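Local coordinates for SusD family protein (Bacteroides uniformis, PDB 7KV1) that probably binds beta-glucan at the cell surface as a SusD-family glycan-binding protein of a gut Bacteroides, at residues A[323-331]-A[381-389]; A[312-320]-A[331-339]. One frame throughout, in Å; residues are numbered along the deposited sequence.

Contact 1 of 2, residues A[323-331]-A[381-389]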
# COMPACT_ATOMS: atom_id res chain seq x y z
N GLY A 323 14.76 -17.75 19.54
CA GLY A 323 14.80 -16.47 20.26
C GLY A 323 16.06 -15.71 19.92
O GLY A 323 17.06 -16.37 19.57
N ASP A 324 16.00 -14.37 19.96
CA ASP A 324 17.17 -13.46 19.84
C ASP A 324 16.98 -12.39 20.92
O ASP A 324 16.04 -12.55 21.72
CB ASP A 324 17.36 -12.95 18.40
CG ASP A 324 16.27 -12.05 17.83
OD1 ASP A 324 15.30 -11.73 18.57
OD2 ASP A 324 16.41 -11.64 16.62
N ASP A 325 17.79 -11.33 20.95
CA ASP A 325 17.76 -10.35 22.08
C ASP A 325 16.37 -9.69 22.17
O ASP A 325 15.90 -9.47 23.30
CB ASP A 325 18.87 -9.31 21.95
CG ASP A 325 20.28 -9.89 21.95
OD1 ASP A 325 20.42 -11.10 22.26
OD2 ASP A 325 21.24 -9.14 21.64
N GLY A 326 15.74 -9.39 21.04
CA GLY A 326 14.51 -8.58 20.97
C GLY A 326 13.23 -9.40 20.91
O GLY A 326 12.15 -8.83 21.15
N TRP A 327 13.33 -10.70 20.61
CA TRP A 327 12.12 -11.57 20.48
C TRP A 327 12.37 -12.93 21.13
O TRP A 327 13.26 -13.66 20.66
CB TRP A 327 11.74 -11.70 19.00
CG TRP A 327 10.35 -12.20 18.73
CD1 TRP A 327 9.18 -11.82 19.31
CD2 TRP A 327 10.00 -13.14 17.70
NE1 TRP A 327 8.13 -12.50 18.75
CE2 TRP A 327 8.61 -13.31 17.75
CE3 TRP A 327 10.74 -13.87 16.77
CZ2 TRP A 327 7.94 -14.15 16.88
CZ3 TRP A 327 10.08 -14.71 15.91
CH2 TRP A 327 8.70 -14.84 15.96
N SER A 328 11.55 -13.26 22.13
CA SER A 328 11.72 -14.47 22.98
C SER A 328 11.32 -15.75 22.24
O SER A 328 10.38 -15.72 21.38
CB SER A 328 10.91 -14.33 24.24
OG SER A 328 11.38 -13.22 24.98
N LYS A 329 11.95 -16.86 22.62
CA LYS A 329 11.50 -18.24 22.29
C LYS A 329 10.02 -18.36 22.70
O LYS A 329 9.63 -17.65 23.64
CB LYS A 329 12.41 -19.25 22.99
CG LYS A 329 12.36 -20.65 22.40
CD LYS A 329 13.24 -21.67 23.08
CE LYS A 329 13.45 -22.88 22.20
NZ LYS A 329 13.57 -24.12 23.00
N GLY A 330 9.24 -19.20 22.00
CA GLY A 330 7.84 -19.55 22.32
C GLY A 330 6.83 -18.57 21.78
O GLY A 330 5.63 -18.64 22.20
N ASN A 331 7.25 -17.66 20.90
CA ASN A 331 6.34 -16.71 20.19
C ASN A 331 6.03 -17.26 18.79
O ASN A 331 6.86 -17.99 18.23
CB ASN A 331 6.94 -15.30 20.19
CG ASN A 331 6.76 -14.61 21.53
OD1 ASN A 331 5.62 -14.36 21.95
ND2 ASN A 331 7.86 -14.30 22.20
N TYR A 381 8.99 -4.71 9.62
CA TYR A 381 7.81 -5.07 10.43
C TYR A 381 8.08 -6.37 11.20
O TYR A 381 7.13 -7.09 11.48
CB TYR A 381 6.54 -5.12 9.55
CG TYR A 381 6.16 -3.79 8.95
CD1 TYR A 381 5.58 -2.80 9.72
CD2 TYR A 381 6.31 -3.54 7.59
CE1 TYR A 381 5.20 -1.58 9.18
CE2 TYR A 381 5.94 -2.33 7.03
CZ TYR A 381 5.38 -1.34 7.83
OH TYR A 381 4.98 -0.13 7.31
N ARG A 382 9.33 -6.64 11.57
CA ARG A 382 9.68 -7.87 12.30
C ARG A 382 9.12 -7.78 13.72
O ARG A 382 8.88 -6.70 14.27
CB ARG A 382 11.19 -8.14 12.26
CG ARG A 382 12.04 -7.15 13.03
CD ARG A 382 13.25 -7.87 13.56
NE ARG A 382 12.89 -8.73 14.66
CZ ARG A 382 13.75 -9.45 15.36
NH1 ARG A 382 15.03 -9.47 15.08
NH2 ARG A 382 13.30 -10.20 16.35
N PRO A 383 8.80 -8.94 14.33
CA PRO A 383 8.29 -8.97 15.69
C PRO A 383 9.42 -8.68 16.69
O PRO A 383 10.54 -9.16 16.47
CB PRO A 383 7.75 -10.39 15.87
CG PRO A 383 8.61 -11.21 14.92
CD PRO A 383 8.89 -10.29 13.74
N TYR A 384 9.07 -7.92 17.72
CA TYR A 384 9.86 -7.63 18.95
C TYR A 384 8.97 -7.77 20.18
O TYR A 384 7.85 -7.24 20.14
CB TYR A 384 10.39 -6.20 18.92
CG TYR A 384 11.56 -6.01 17.99
CD1 TYR A 384 12.75 -6.65 18.25
CD2 TYR A 384 11.45 -5.24 16.85
CE1 TYR A 384 13.84 -6.50 17.40
CE2 TYR A 384 12.53 -5.08 16.00
CZ TYR A 384 13.71 -5.71 16.28
OH TYR A 384 14.77 -5.59 15.45
N ASP A 385 9.47 -8.35 21.28
CA ASP A 385 8.70 -8.46 22.56
C ASP A 385 8.19 -7.08 22.98
O ASP A 385 7.00 -6.95 23.29
CB ASP A 385 9.51 -9.08 23.71
CG ASP A 385 9.96 -10.49 23.43
OD1 ASP A 385 9.24 -11.23 22.75
OD2 ASP A 385 11.06 -10.83 23.86
N LYS A 386 9.03 -6.06 22.95
CA LYS A 386 8.65 -4.70 23.39
C LYS A 386 7.43 -4.17 22.62
O LYS A 386 6.86 -3.21 23.10
CB LYS A 386 9.85 -3.76 23.23
CG LYS A 386 10.32 -3.55 21.79
CD LYS A 386 11.36 -2.47 21.64
CE LYS A 386 11.35 -1.84 20.27
NZ LYS A 386 10.15 -1.00 20.10
N ASN A 387 7.05 -4.77 21.47
CA ASN A 387 5.97 -4.26 20.58
C ASN A 387 4.66 -5.06 20.75
O ASN A 387 3.69 -4.73 20.05
CB ASN A 387 6.41 -4.28 19.11
CG ASN A 387 7.49 -3.27 18.76
OD1 ASN A 387 7.62 -2.21 19.37
ND2 ASN A 387 8.30 -3.59 17.76
N PHE A 388 4.58 -6.04 21.66
CA PHE A 388 3.35 -6.86 21.90
C PHE A 388 2.19 -6.03 22.45
O PHE A 388 2.42 -5.34 23.45
CB PHE A 388 3.58 -7.90 22.99
CG PHE A 388 4.25 -9.16 22.55
CD1 PHE A 388 3.79 -9.86 21.45
CD2 PHE A 388 5.28 -9.70 23.30
CE1 PHE A 388 4.39 -11.06 21.08
CE2 PHE A 388 5.88 -10.89 22.93
CZ PHE A 388 5.43 -11.57 21.82
N LYS A 389 0.97 -6.18 21.89
CA LYS A 389 -0.28 -5.49 22.34
C LYS A 389 -0.97 -6.33 23.44
O LYS A 389 -0.96 -7.57 23.33
CB LYS A 389 -1.22 -5.23 21.15
O HOH W 1 12.04 -6.55 22.33
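A loop-to-loop contact, part polar and part aromatic, joins residues 323-331 to residues 381-389 at a partly buried edge of the SusD-like fold. Its apolar centre is a CH-pi contact: Pro383 CG stands 3.5 Å from the centroid of the six-membered ring of Trp327, 9° off the normal and so squarely over one face. Trp327 reaches this place with CG anti to its backbone N (chi1 -164°), while NE1 at the ring edge is bonded to the hydroxyl of Tyr399.

Beside the indole, Arg382 and Asp324 form a salt bridge. Arg382 NH1 lies 3.0 Å from Asp324 OD2, on the syn lone pair and in the guanidinium plane; the NH2 bonds to this carboxylate are long and weak. The guanidinium is also fixed from within its own segment, because NE and NH2 both hold Pro383 O side-on and the ring of Tyr384 lies against one face. These restraints probably limit how far the group can turn.

Asp385 makes a further polar link between the loops. Asp385 OD1 takes Ser328 N at 3.1 Å, with a nearly straight N-H...O angle of 175°, and Asp385 OD2 takes Ser328 OG at 2.7 Å, from above the carboxylate plane. The backbone adds Asp385 N to Gly326 O at 2.7 Å, and a water bonded to Gly326 O also accepts from Lys386 N.

Among the neighbours, Trp359 of strand 358-360 touches Asp324 and Pro383 and makes a cation-pi contact with Arg382, while Pro383 also packs on Pro313 of helix 312-315.

Contact 2 of 2, residues A[312-320]-A[331-339]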
# COMPACT_ATOMS: atom_id res chain seq x y z
N LEU A 312 0.59 -8.67 11.62
CA LEU A 312 1.53 -8.75 10.48
C LEU A 312 2.85 -9.35 10.96
O LEU A 312 3.40 -10.24 10.30
CB LEU A 312 1.70 -7.37 9.85
CG LEU A 312 2.91 -7.27 8.93
CD1 LEU A 312 2.78 -8.22 7.74
CD2 LEU A 312 3.07 -5.84 8.44
N PRO A 313 3.45 -8.90 12.08
CA PRO A 313 4.74 -9.46 12.51
C PRO A 313 4.68 -10.97 12.81
O PRO A 313 5.66 -11.68 12.57
CB PRO A 313 5.11 -8.59 13.73
CG PRO A 313 4.34 -7.32 13.52
CD PRO A 313 3.04 -7.75 12.89
N THR A 314 3.50 -11.47 13.19
CA THR A 314 3.32 -12.93 13.37
C THR A 314 3.37 -13.60 12.01
O THR A 314 4.03 -14.64 11.90
CB THR A 314 2.01 -13.27 14.09
OG1 THR A 314 2.13 -12.74 15.41
CG2 THR A 314 1.75 -14.77 14.09
N LEU A 315 2.71 -13.03 11.01
CA LEU A 315 2.59 -13.66 9.67
C LEU A 315 3.98 -13.87 9.05
O LEU A 315 4.20 -14.97 8.46
CB LEU A 315 1.71 -12.78 8.76
CG LEU A 315 0.26 -12.61 9.23
CD1 LEU A 315 -0.53 -11.70 8.31
CD2 LEU A 315 -0.44 -13.94 9.40
N ILE A 316 4.87 -12.88 9.17
CA ILE A 316 6.08 -12.74 8.28
C ILE A 316 7.39 -12.97 9.04
O ILE A 316 8.47 -12.47 8.59
CB ILE A 316 6.05 -11.39 7.56
CG1 ILE A 316 6.27 -10.24 8.53
CG2 ILE A 316 4.75 -11.26 6.78
CD1 ILE A 316 6.40 -8.89 7.85
N SER A 317 7.32 -13.75 10.12
CA SER A 317 8.47 -14.13 10.97
C SER A 317 8.68 -15.64 10.93
O SER A 317 7.79 -16.43 10.62
CB SER A 317 8.27 -13.61 12.39
OG SER A 317 7.00 -13.99 12.91
N PRO A 318 9.90 -16.11 11.24
CA PRO A 318 10.18 -17.54 11.26
C PRO A 318 9.43 -18.28 12.38
O PRO A 318 9.19 -17.72 13.43
CB PRO A 318 11.71 -17.59 11.43
CG PRO A 318 12.05 -16.27 12.11
CD PRO A 318 11.07 -15.27 11.57
N ASN A 319 9.14 -19.53 12.10
CA ASN A 319 8.41 -20.48 12.95
C ASN A 319 9.34 -21.16 13.96
O ASN A 319 10.46 -21.53 13.58
CB ASN A 319 7.76 -21.56 12.08
CG ASN A 319 6.82 -22.43 12.89
OD1 ASN A 319 7.19 -23.54 13.27
ND2 ASN A 319 5.63 -21.93 13.14
N SER A 320 8.86 -21.37 15.19
CA SER A 320 9.58 -22.09 16.29
C SER A 320 10.96 -21.46 16.44
O SER A 320 11.97 -22.20 16.47
CB SER A 320 9.67 -23.59 16.03
OG SER A 320 8.40 -24.13 15.65
N ASN A 331 7.25 -17.66 20.90
CA ASN A 331 6.34 -16.71 20.19
C ASN A 331 6.03 -17.26 18.79
O ASN A 331 6.86 -17.99 18.23
CB ASN A 331 6.94 -15.30 20.19
CG ASN A 331 6.76 -14.61 21.53
OD1 ASN A 331 5.62 -14.36 21.95
ND2 ASN A 331 7.86 -14.30 22.20
N ASP A 332 4.83 -17.00 18.28
CA ASP A 332 4.36 -17.57 17.00
C ASP A 332 5.00 -16.81 15.84
O ASP A 332 5.02 -15.55 15.85
CB ASP A 332 2.84 -17.48 16.87
CG ASP A 332 2.13 -18.75 17.30
OD1 ASP A 332 2.40 -19.22 18.43
OD2 ASP A 332 1.31 -19.27 16.51
N GLY A 333 5.47 -17.56 14.86
CA GLY A 333 5.90 -17.03 13.56
C GLY A 333 5.43 -17.98 12.48
O GLY A 333 5.72 -19.17 12.58
N TRP A 334 4.68 -17.49 11.50
CA TRP A 334 4.01 -18.37 10.52
C TRP A 334 4.81 -18.51 9.22
O TRP A 334 4.41 -19.34 8.40
CB TRP A 334 2.59 -17.89 10.29
CG TRP A 334 1.77 -18.00 11.53
CD1 TRP A 334 2.13 -18.56 12.73
CD2 TRP A 334 0.41 -17.56 11.68
NE1 TRP A 334 1.10 -18.43 13.63
CE2 TRP A 334 0.03 -17.85 13.01
CE3 TRP A 334 -0.50 -16.93 10.84
CZ2 TRP A 334 -1.23 -17.54 13.50
CZ3 TRP A 334 -1.74 -16.61 11.33
CH2 TRP A 334 -2.11 -16.94 12.63
N GLY A 335 5.92 -17.80 9.08
CA GLY A 335 6.85 -18.08 7.98
C GLY A 335 6.30 -17.67 6.62
O GLY A 335 6.80 -18.18 5.63
N PHE A 336 5.35 -16.74 6.56
CA PHE A 336 4.96 -16.09 5.28
C PHE A 336 5.96 -14.99 4.91
O PHE A 336 6.67 -14.49 5.79
CB PHE A 336 3.56 -15.52 5.33
CG PHE A 336 2.52 -16.60 5.44
CD1 PHE A 336 2.17 -17.33 4.33
CD2 PHE A 336 1.92 -16.87 6.66
CE1 PHE A 336 1.19 -18.31 4.42
CE2 PHE A 336 0.97 -17.88 6.76
CZ PHE A 336 0.62 -18.59 5.64
N MET A 337 6.02 -14.66 3.61
CA MET A 337 6.89 -13.60 3.05
C MET A 337 8.35 -13.82 3.41
O MET A 337 9.02 -12.87 3.83
CB MET A 337 6.45 -12.22 3.54
CG MET A 337 5.02 -11.90 3.15
SD MET A 337 4.95 -11.04 1.56
CE MET A 337 5.43 -9.40 2.09
N PRO A 338 8.93 -15.03 3.21
CA PRO A 338 10.38 -15.14 3.14
C PRO A 338 10.85 -14.13 2.10
O PRO A 338 10.27 -14.07 0.98
CB PRO A 338 10.70 -16.55 2.64
CG PRO A 338 9.40 -17.30 2.68
CD PRO A 338 8.28 -16.32 2.97
N MET A 339 11.87 -13.36 2.46
CA MET A 339 12.51 -12.43 1.52
C MET A 339 13.42 -13.20 0.55
O MET A 339 14.31 -13.98 1.01
CB MET A 339 13.33 -11.35 2.23
CG MET A 339 13.74 -10.27 1.23
SD MET A 339 14.53 -8.92 2.03
CE MET A 339 13.09 -8.26 2.86
O HOH W 2 3.97 -13.67 17.36
O HOH W 3 9.16 -11.40 6.16
O HOH W 4 8.80 -18.26 16.18
O HOH W 5 6.36 -20.36 16.17
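With chi1 near -65° in both residues, Thr314 turns CG2 anti to its backbone N and Trp334 sets CG beside its own, which brings methyl and indole together. Thr314 CG2 lies 3.7 Å from the centroid of the five-membered ring of Trp334, 12° off the normal: a CH-pi contact over one face. Leu315 CD2 meets the six-membered ring obliquely, 3.3 Å from Trp334 CE3. The indole is held in orientation by Trp334 NE1, which bonds the anti lone pair of Asp332 OD2 in the ring plane, with an N-H...O angle of 176°. Were Trp334 replaced by alanine, the Thr314 methyl and Leu315 CD2 would probably lose their aromatic partner and Asp332 OD2 the indole N-H.

Three backbone bonds join the segments as well: Thr314 O accepts from Trp334 N at 3.0 Å, Leu315 O from Phe336 N at 2.8 Å, and Ser317 O from Gly335 N at 2.8 Å. Asn319 ND2 adds a bond to Gly333 O at 2.8 Å. A side chain on Gly333 would run into Pro318 O, whereas the positive phi of Gly335 favours glycine.

Carbonyls at and just beyond a helix C terminus are thus taken up by the N-H groups of an irregular return segment, here a buried loop closure within the SusD-family region.

In the fold
From the N terminus, the chain passes through helix 312-315 and residues 316-320, loops out through 323-331, and comes back along 331-339, where contact 2 closes a short loop with only ten residues between its segments. It then runs through helices 341-345 and 353-357 and the antiparallel strands 358-360 and 376-378 before residues 381-389 close the longer loop of contact 1. The closures cross, because 323-330 fall between the segments of contact 2 while 381-389 lie beyond both; Asn331 is shared. They lie about 11 Å apart, centre to centre, and Pro383 packs on Ser317 where they meet. Together they tie helix 312-315, its following loop and the segment after strand 376-378 into one packed unit.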